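Local coordinates for protein Cys-Gly metallodipeptidase DUG1 (Saccharomyces cerevisiae, PDB 4G1P) that hydrolyses the dipeptide Cys-Gly as a zinc-dependent M20-family metallopeptidase and serves as the catalytic component of the glutathione-degrading complex, at residues V240-M245 against S375-R380; Q222-G227 against K340-F345; E269-L274 against P351-E356. One frame throughout, in Å; residues are numbered along the deposited sequence.

Contact 1. Residues V240-M245 against S375-R380; sequences VVAEPM and SPNKCR
Ala242 meets Pro376 through its methyl group: Ala242 CB sits 3.5 Å from Pro376 CG, with the CD corner of the proline ring almost as near. The same methyl also borders the amide of Asn377, Ala242 CB to Asn377 ND2 being 3.7 Å. Asn377 reaches further into the contact, along the peptide that joins Glu243 to Pro244. Its ND2 lies 3.5 Å from Pro244 N, an atom without a hydrogen, and the Pro244 ring, CD foremost, crosses the Asn377 side chain at about a right angle. No hydrogen bond links 240-245 to 375-380 directly, so these neighbours meet by packing alone.

What positions the amide lies one turn along the helix that Pro244 opens. With Asn377 CG beside the backbone N (chi1 -71°), ND2 points to Asp247 and hydrogen-bonds its OD2. Ser375 OG bonds the same carboxylate oxygen. That hydroxyl also accepts Asn377 N at 3.0 Å, closing an ST turn at Ser375, so Asp247 ties the turn and the amide together to helix 244-252.

On the other side of the backbone, Glu243, at the N-cap position of this helix, carries its carboxylate away from 375-380. OE1 is bonded to the backbone N of Ile321 of the second subunit and OE2 to Ser320 of that subunit, which satisfies both buried oxygens. Pro244 meanwhile rests on Ile225 and Val341 of the sheet.

The arrangement joins the start of a helix to the loop leading into strand 378-391, and belongs to the alpha/beta lid domain of M20 peptidases, where a helix-backed sheet takes part in forming the homodimer.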
loop_
_atom_site.group_PDB
_atom_site.type_symbol
_atom_site.label_atom_id
_atom_site.label_comp_id
_atom_site.label_asym_id
_atom_site.label_seq_id
_atom_site.Cartn_x
_atom_site.Cartn_y
_atom_site.Cartn_z
ATOM N N VAL A 240 -4.138 19.846 13.293
ATOM C CA VAL A 240 -3.829 21.224 12.940
ATOM C C VAL A 240 -3.739 21.473 11.436
ATOM O O VAL A 240 -3.982 22.576 10.978
ATOM C CB VAL A 240 -2.544 21.672 13.682
ATOM C CG1 VAL A 240 -1.427 22.019 12.713
ATOM C CG2 VAL A 240 -2.855 22.813 14.642
ATOM N N VAL A 241 -3.393 20.438 10.673
ATOM C CA VAL A 241 -3.423 20.488 9.209
ATOM C C VAL A 241 -4.472 19.517 8.702
ATOM O O VAL A 241 -4.759 18.513 9.347
ATOM C CB VAL A 241 -2.072 20.097 8.598
ATOM C CG1 VAL A 241 -0.945 20.904 9.251
ATOM C CG2 VAL A 241 -1.816 18.623 8.793
ATOM N N ALA A 242 -5.064 19.813 7.558
ATOM C CA ALA A 242 -6.089 18.931 7.025
ATOM C C ALA A 242 -5.428 17.696 6.396
ATOM O O ALA A 242 -4.349 17.796 5.795
ATOM C CB ALA A 242 -6.927 19.658 6.024
ATOM N N GLU A 243 -6.067 16.535 6.540
ATOM C CA GLU A 243 -5.475 15.288 6.062
ATOM C C GLU A 243 -6.170 14.731 4.808
ATOM O O GLU A 243 -7.360 14.399 4.837
ATOM C CB GLU A 243 -5.460 14.243 7.178
ATOM C CG GLU A 243 -4.877 14.763 8.485
ATOM C CD GLU A 243 -4.673 13.679 9.545
ATOM O OE1 GLU A 243 -4.799 12.469 9.236
ATOM O OE2 GLU A 243 -4.389 14.039 10.704
ATOM N N PRO A 244 -5.423 14.636 3.697
ATOM C CA PRO A 244 -5.915 14.000 2.474
ATOM C C PRO A 244 -6.554 12.632 2.738
ATOM O O PRO A 244 -7.623 12.357 2.204
ATOM C CB PRO A 244 -4.649 13.860 1.636
ATOM C CG PRO A 244 -3.840 15.035 2.031
ATOM C CD PRO A 244 -4.092 15.235 3.503
ATOM N N MET A 245 -5.932 11.807 3.573
ATOM C CA MET A 245 -6.520 10.516 3.912
ATOM C C MET A 245 -7.918 10.612 4.530
ATOM O O MET A 245 -8.762 9.743 4.299
ATOM C CB MET A 245 -5.592 9.690 4.811
ATOM C CG MET A 245 -4.576 8.855 4.041
ATOM S SD MET A 245 -5.280 7.700 2.822
ATOM C CE MET A 245 -5.982 6.451 3.896
ATOM N N SER A 375 -12.827 21.422 2.860
ATOM C CA SER A 375 -11.448 21.073 3.111
ATOM C C SER A 375 -10.553 21.955 2.273
ATOM O O SER A 375 -10.861 22.236 1.116
ATOM C CB SER A 375 -11.208 19.605 2.757
ATOM O OG SER A 375 -9.838 19.364 2.476
ATOM N N PRO A 376 -9.428 22.387 2.850
ATOM C CA PRO A 376 -8.437 23.183 2.122
ATOM C C PRO A 376 -7.653 22.360 1.109
ATOM O O PRO A 376 -6.874 22.922 0.359
ATOM C CB PRO A 376 -7.493 23.656 3.229
ATOM C CG PRO A 376 -7.624 22.635 4.290
ATOM C CD PRO A 376 -9.028 22.120 4.241
ATOM N N ASN A 377 -7.851 21.048 1.086
ATOM C CA ASN A 377 -7.069 20.183 0.213
ATOM C C ASN A 377 -7.458 20.311 -1.270
ATOM O O ASN A 377 -8.523 20.851 -1.597
ATOM C CB ASN A 377 -7.155 18.726 0.699
ATOM C CG ASN A 377 -6.373 18.486 2.001
ATOM O OD1 ASN A 377 -5.279 19.009 2.179
ATOM N ND2 ASN A 377 -6.940 17.694 2.905
ATOM N N LYS A 378 -6.577 19.843 -2.155
ATOM C CA LYS A 378 -6.865 19.760 -3.592
ATOM C C LYS A 378 -7.448 18.383 -3.914
ATOM O O LYS A 378 -7.109 17.397 -3.261
ATOM C CB LYS A 378 -5.597 19.978 -4.424
ATOM C CG LYS A 378 -4.927 21.317 -4.206
ATOM C CD LYS A 378 -3.568 21.425 -4.935
ATOM C CE LYS A 378 -2.363 20.991 -4.061
ATOM N NZ LYS A 378 -2.036 21.904 -2.900
ATOM N N CYS A 379 -8.321 18.310 -4.912
ATOM C CA CYS A 379 -8.950 17.038 -5.261
ATOM C C CYS A 379 -9.436 17.003 -6.693
ATOM O O CYS A 379 -9.922 17.999 -7.237
ATOM C CB CYS A 379 -10.117 16.699 -4.321
ATOM S SG CYS A 379 -10.896 15.055 -4.641
ATOM N N ARG A 380 -9.309 15.830 -7.292
ATOM C CA ARG A 380 -9.807 15.593 -8.628
ATOM C C ARG A 380 -9.821 14.097 -8.908
ATOM O O ARG A 380 -9.029 13.332 -8.336
ATOM C CB ARG A 380 -8.955 16.321 -9.657
ATOM C CG ARG A 380 -7.622 15.714 -9.893
ATOM C CD ARG A 380 -6.836 16.562 -10.845
ATOM N NE ARG A 380 -5.480 16.058 -11.000
ATOM C CZ ARG A 380 -5.153 15.050 -11.803
ATOM N NH1 ARG A 380 -6.096 14.436 -12.516
ATOM N NH2 ARG A 380 -3.886 14.650 -11.892
#

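Contact 2. Residues Q222-G227 against K340-F345; sequences QTIIEG and KVFGKF
Gly343 N donates to Thr223 O at 2.8 Å, the shortest of four backbone hydrogen bonds that zip 222-226 to 340-344 as antiparallel strands in the sheet of the M20 lid domain. The return bond, Thr223 N to Gly343 O, is 2.9 Å long. Ile225 and Val341 form the second hydrogen-bonded pair, with Ile225 N to Val341 O at 3.1 Å and Val341 N to Ile225 O at 3.0 Å. CA-H...O contacts from Gln222, Ile224, Lys340 and Phe342 accompany the non-hydrogen-bonded pairs.

On the face of Gln222, Ile224 and Glu226, Ile224 lies alongside Phe342. Its CG2, beside the carbonyl carbon and anti to the backbone N (chi1 -40°), comes over one ring face, 4.1 Å from the centroid and 28° off the normal. Gln222 runs alongside both Phe342 and Lys344: its OE1 approaches the ring obliquely, 3.7 Å from Phe342 CD2, and also rests against Lys344 CE. The amide plane is turned 40° from the ring, and NE2 is bonded to Glu382 on strand 378-391. Glu226 and Lys340 cross obliquely through their aliphatic portions, and their charges stay apart, Glu226 OE1 to Lys340 NZ being 4.3 Å, beyond a salt bridge. Lys344 takes its ammonium elsewhere, to Glu325 and to the backbone O of Gly332 of the second subunit.

Ile225 and Val341 occupy the other face, covered by Pro244 of helix 244-252. Thr223 shares that face: its OG1, hydrogen-bonded to Thr381, meets the edge of the Phe345 ring near its plane, 3.5 Å from Phe345 CE1.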
loop_
_atom_site.group_PDB
_atom_site.type_symbol
_atom_site.label_atom_id
_atom_site.label_comp_id
_atom_site.label_asym_id
_atom_site.label_seq_id
_atom_site.Cartn_x
_atom_site.Cartn_y
_atom_site.Cartn_z
ATOM N N GLN A 222 -9.170 6.821 -10.488
ATOM C CA GLN A 222 -8.409 7.173 -9.300
ATOM C C GLN A 222 -8.815 8.565 -8.842
ATOM O O GLN A 222 -8.845 9.509 -9.637
ATOM C CB GLN A 222 -6.891 7.084 -9.534
ATOM C CG GLN A 222 -6.339 8.035 -10.577
ATOM C CD GLN A 222 -4.842 7.891 -10.756
ATOM O OE1 GLN A 222 -4.210 7.023 -10.158
ATOM N NE2 GLN A 222 -4.265 8.747 -11.586
ATOM N N THR A 223 -9.166 8.676 -7.567
ATOM C CA THR A 223 -9.448 9.980 -6.978
ATOM C C THR A 223 -8.195 10.484 -6.272
ATOM O O THR A 223 -7.683 9.819 -5.372
ATOM C CB THR A 223 -10.638 9.929 -5.993
ATOM O OG1 THR A 223 -11.852 9.772 -6.728
ATOM C CG2 THR A 223 -10.734 11.212 -5.190
ATOM N N ILE A 224 -7.701 11.647 -6.697
ATOM C CA ILE A 224 -6.450 12.188 -6.169
ATOM C C ILE A 224 -6.674 13.365 -5.223
ATOM O O ILE A 224 -7.265 14.367 -5.603
ATOM C CB ILE A 224 -5.513 12.629 -7.292
ATOM C CG1 ILE A 224 -5.558 11.620 -8.444
ATOM C CG2 ILE A 224 -4.107 12.785 -6.761
ATOM C CD1 ILE A 224 -4.720 12.022 -9.656
ATOM N N ILE A 225 -6.207 13.224 -3.985
ATOM C CA ILE A 225 -6.309 14.290 -2.995
ATOM C C ILE A 225 -4.926 14.648 -2.467
ATOM O O ILE A 225 -4.187 13.779 -1.983
ATOM C CB ILE A 225 -7.211 13.896 -1.833
ATOM C CG1 ILE A 225 -8.626 13.627 -2.331
ATOM C CG2 ILE A 225 -7.253 15.001 -0.796
ATOM C CD1 ILE A 225 -9.569 13.148 -1.247
ATOM N N GLU A 226 -4.587 15.932 -2.576
ATOM C CA GLU A 226 -3.277 16.448 -2.206
ATOM C C GLU A 226 -3.415 17.601 -1.220
ATOM O O GLU A 226 -4.354 18.397 -1.317
ATOM C CB GLU A 226 -2.530 16.922 -3.450
ATOM C CG GLU A 226 -1.204 17.575 -3.142
ATOM C CD GLU A 226 -0.364 17.816 -4.382
ATOM O OE1 GLU A 226 -0.950 18.219 -5.412
ATOM O OE2 GLU A 226 0.875 17.598 -4.325
ATOM N N GLY A 227 -2.483 17.681 -0.267
ATOM C CA GLY A 227 -2.479 18.729 0.752
ATOM C C GLY A 227 -1.116 19.378 0.954
ATOM O O GLY A 227 -0.744 20.282 0.210
ATOM N N LYS A 340 -0.112 13.099 -0.502
ATOM C CA LYS A 340 -0.860 12.947 -1.743
ATOM C C LYS A 340 -1.264 11.491 -1.965
ATOM O O LYS A 340 -0.419 10.625 -2.200
ATOM C CB LYS A 340 -0.028 13.476 -2.909
ATOM C CG LYS A 340 -0.704 13.449 -4.273
ATOM C CD LYS A 340 0.220 14.092 -5.311
ATOM C CE LYS A 340 -0.378 14.054 -6.696
ATOM N NZ LYS A 340 0.394 14.876 -7.672
ATOM N N VAL A 341 -2.569 11.242 -1.883
ATOM C CA VAL A 341 -3.129 9.901 -1.966
ATOM C C VAL A 341 -4.022 9.671 -3.204
ATOM O O VAL A 341 -4.661 10.590 -3.711
ATOM C CB VAL A 341 -3.947 9.590 -0.714
ATOM C CG1 VAL A 341 -3.038 9.375 0.462
ATOM C CG2 VAL A 341 -4.911 10.710 -0.430
ATOM N N PHE A 342 -4.067 8.433 -3.681
ATOM C CA PHE A 342 -4.858 8.088 -4.854
ATOM C C PHE A 342 -5.779 6.951 -4.463
ATOM O O PHE A 342 -5.311 5.850 -4.156
ATOM C CB PHE A 342 -3.976 7.617 -6.015
ATOM C CG PHE A 342 -2.851 8.552 -6.367
ATOM C CD1 PHE A 342 -1.741 8.693 -5.530
ATOM C CD2 PHE A 342 -2.866 9.249 -7.565
ATOM C CE1 PHE A 342 -0.691 9.539 -5.865
ATOM C CE2 PHE A 342 -1.812 10.100 -7.908
ATOM C CZ PHE A 342 -0.727 10.241 -7.056
ATOM N N GLY A 343 -7.083 7.213 -4.458
ATOM C CA GLY A 343 -8.058 6.170 -4.187
ATOM C C GLY A 343 -8.418 5.423 -5.464
ATOM O O GLY A 343 -8.768 6.043 -6.471
ATOM N N LYS A 344 -8.324 4.096 -5.422
ATOM C CA LYS A 344 -8.566 3.274 -6.605
ATOM C C LYS A 344 -9.949 2.613 -6.570
ATOM O O LYS A 344 -10.313 1.943 -5.601
ATOM C CB LYS A 344 -7.470 2.212 -6.740
ATOM C CG LYS A 344 -6.045 2.777 -6.712
ATOM C CD LYS A 344 -5.786 3.660 -7.916
ATOM C CE LYS A 344 -4.408 4.279 -7.890
ATOM N NZ LYS A 344 -3.349 3.264 -7.847
ATOM N N PHE A 345 -10.727 2.818 -7.624
ATOM C CA PHE A 345 -12.041 2.172 -7.745
ATOM C C PHE A 345 -12.487 2.026 -9.209
ATOM O O PHE A 345 -12.196 2.867 -10.069
ATOM C CB PHE A 345 -13.105 2.925 -6.931
ATOM C CG PHE A 345 -13.435 4.283 -7.477
ATOM C CD1 PHE A 345 -12.619 5.368 -7.216
ATOM C CD2 PHE A 345 -14.559 4.478 -8.252
ATOM C CE1 PHE A 345 -12.923 6.619 -7.715
ATOM C CE2 PHE A 345 -14.865 5.728 -8.762
ATOM C CZ PHE A 345 -14.047 6.799 -8.488
#

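Contact 3. Residues E269-L274 against P351-E356; sequences EMVAPL and PDMDSE
Met270 and Met353 form the apolar centre, Met270 CB lying 4.1 Å from Met353 CG. Val271 adds a looser touch, its CG2 standing 4.5 Å from Met353 SD. Further along, the Ala272 methyl faces the ring of Pro351, CB to CB 4.3 Å, while the Asp352 carboxylate lies against that same methyl. Beyond the two segments, Pro317 packs on Val271 and Met353, and Leu361 of helix 355-371 on Met270. The contact lies at the surface of the lid domain, away from the zinc site, and joins the loop 271-274 to the loop between strand 340-349 and helix 355-371.

Around this centre the two backbones hold each other. Asp352 N gives its hydrogen to Met270 O at 2.9 Å, in the carbonyl plane though rather bent at the hydrogen (136°). Ala272 N reaches back to Pro351 O, also 2.9 Å; this bond approaches the carbonyl from the flank, with a C=O...N angle of 105°. A cis peptide turns the Pro351 C=O and the Asp352 N-H to the same side, so one peptide unit both accepts and donates.

At the outer end, Met270 SD receives a weak bond from Asp354 N at 3.5 Å. The Met270 side chain, extended at chi2 (-175°), passes its sulfur over the backbone of Met353, with SD 4.0 Å from Met353 CA. Asp354 sits at the N-cap position of helix 355-371 and caps Lys357 N with OD2.

Since main-chain groups and one thioether make the polar grip, the hold between 269-274 and 351-356 probably depends little on side-chain ionisation.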
loop_
_atom_site.group_PDB
_atom_site.type_symbol
_atom_site.label_atom_id
_atom_site.label_comp_id
_atom_site.label_asym_id
_atom_site.label_seq_id
_atom_site.Cartn_x
_atom_site.Cartn_y
_atom_site.Cartn_z
ATOM N N GLU A 269 -30.225 5.358 -14.515
ATOM C CA GLU A 269 -30.980 5.839 -15.666
ATOM C C GLU A 269 -30.436 5.250 -16.967
ATOM O O GLU A 269 -31.186 5.000 -17.902
ATOM C CB GLU A 269 -30.960 7.382 -15.718
ATOM C CG GLU A 269 -31.699 8.104 -14.550
ATOM C CD GLU A 269 -30.982 7.999 -13.193
ATOM O OE1 GLU A 269 -29.844 7.492 -13.152
ATOM O OE2 GLU A 269 -31.555 8.414 -12.162
ATOM N N MET A 270 -29.131 5.017 -17.014
ATOM C CA MET A 270 -28.488 4.506 -18.215
ATOM C C MET A 270 -28.556 3.000 -18.332
ATOM O O MET A 270 -28.201 2.451 -19.368
ATOM C CB MET A 270 -27.019 4.900 -18.233
ATOM C CG MET A 270 -26.749 6.306 -18.665
ATOM S SD MET A 270 -24.983 6.546 -18.775
ATOM C CE MET A 270 -24.530 6.312 -17.059
ATOM N N VAL A 271 -28.977 2.337 -17.259
ATOM C CA VAL A 271 -29.035 0.881 -17.231
ATOM C C VAL A 271 -30.230 0.336 -18.013
ATOM O O VAL A 271 -31.382 0.566 -17.647
ATOM C CB VAL A 271 -29.098 0.363 -15.798
ATOM C CG1 VAL A 271 -29.357 -1.144 -15.780
ATOM C CG2 VAL A 271 -27.808 0.692 -15.075
ATOM N N ALA A 272 -29.949 -0.390 -19.091
ATOM C CA ALA A 272 -31.003 -0.958 -19.927
ATOM C C ALA A 272 -31.953 -1.824 -19.102
ATOM O O ALA A 272 -31.525 -2.551 -18.208
ATOM C CB ALA A 272 -30.400 -1.757 -21.076
ATOM N N PRO A 273 -33.257 -1.726 -19.383
ATOM C CA PRO A 273 -34.258 -2.476 -18.613
ATOM C C PRO A 273 -34.271 -3.966 -18.940
ATOM O O PRO A 273 -33.858 -4.395 -20.024
ATOM C CB PRO A 273 -35.573 -1.832 -19.040
ATOM C CG PRO A 273 -35.287 -1.279 -20.398
ATOM C CD PRO A 273 -33.874 -0.813 -20.359
ATOM N N LEU A 274 -34.771 -4.745 -17.994
ATOM C CA LEU A 274 -34.746 -6.184 -18.100
ATOM C C LEU A 274 -35.863 -6.692 -19.005
ATOM O O LEU A 274 -37.035 -6.525 -18.684
ATOM C CB LEU A 274 -34.892 -6.778 -16.707
ATOM C CG LEU A 274 -34.793 -8.292 -16.594
ATOM C CD1 LEU A 274 -33.427 -8.767 -17.057
ATOM C CD2 LEU A 274 -35.053 -8.712 -15.162
ATOM N N PRO A 351 -24.988 -2.571 -20.644
ATOM C CA PRO A 351 -25.841 -1.701 -21.459
ATOM C C PRO A 351 -26.942 -1.069 -20.588
ATOM O O PRO A 351 -27.449 -1.712 -19.667
ATOM C CB PRO A 351 -26.429 -2.665 -22.485
ATOM C CG PRO A 351 -26.355 -4.010 -21.825
ATOM C CD PRO A 351 -25.095 -3.986 -21.047
ATOM N N ASP A 352 -27.288 0.184 -20.861
ATOM C CA ASP A 352 -26.682 0.937 -21.950
ATOM C C ASP A 352 -25.842 2.088 -21.417
ATOM O O ASP A 352 -26.097 3.237 -21.759
ATOM C CB ASP A 352 -27.770 1.510 -22.867
ATOM C CG ASP A 352 -28.908 0.525 -23.126
ATOM O OD1 ASP A 352 -28.639 -0.622 -23.549
ATOM O OD2 ASP A 352 -30.078 0.902 -22.888
ATOM N N MET A 353 -24.841 1.793 -20.591
ATOM C CA MET A 353 -24.024 2.847 -19.985
ATOM C C MET A 353 -23.010 3.444 -20.966
ATOM O O MET A 353 -22.220 2.718 -21.559
ATOM C CB MET A 353 -23.313 2.309 -18.742
ATOM C CG MET A 353 -24.265 1.893 -17.651
ATOM S SD MET A 353 -23.502 0.902 -16.357
ATOM C CE MET A 353 -22.293 2.071 -15.724
ATOM N N ASP A 354 -23.043 4.761 -21.151
ATOM C CA ASP A 354 -22.052 5.432 -21.991
ATOM C C ASP A 354 -20.799 5.753 -21.175
ATOM O O ASP A 354 -20.898 6.292 -20.069
ATOM C CB ASP A 354 -22.633 6.714 -22.603
ATOM C CG ASP A 354 -21.607 7.494 -23.427
ATOM O OD1 ASP A 354 -20.903 6.891 -24.265
ATOM O OD2 ASP A 354 -21.492 8.720 -23.227
ATOM N N SER A 355 -19.631 5.426 -21.722
ATOM C CA SER A 355 -18.364 5.614 -21.021
ATOM C C SER A 355 -18.199 7.063 -20.576
ATOM O O SER A 355 -18.071 7.347 -19.374
ATOM C CB SER A 355 -17.189 5.192 -21.909
ATOM O OG SER A 355 -15.954 5.233 -21.205
ATOM N N GLU A 356 -18.224 7.962 -21.560
ATOM C CA GLU A 356 -18.146 9.406 -21.349
ATOM C C GLU A 356 -19.066 9.914 -20.242
ATOM O O GLU A 356 -18.604 10.494 -19.256
ATOM C CB GLU A 356 -18.514 10.122 -22.639
ATOM C CG GLU A 356 -17.560 11.220 -23.042
ATOM C CD GLU A 356 -16.368 10.685 -23.798
ATOM O OE1 GLU A 356 -16.234 9.444 -23.868
ATOM O OE2 GLU A 356 -15.577 11.501 -24.330
#

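How the contacts relate
Contacts 1 and 2 share one sheet and touch: strand 378-391 lies beside strand 210-226, with Arg380 O 2.7 Å from Ile224 N and Lys378 N 2.8 Å from Glu226 O, both probable hydrogen bonds. Their centres are 11 Å apart, and both reach the second subunit. Contact 3 stands apart, its centre 34 Å from that of contact 1 and 27 Å from that of contact 2, yet strand 340-349 of contact 2 is followed in the chain by helix 355-371, whose start belongs to contact 3. None belongs to the zinc site; the side chains of Glu243, Lys344 and Met353 each lie about 12, 12 and 14 Å from a bound cysteine, Glu243 and Met353 near different cysteine molecules.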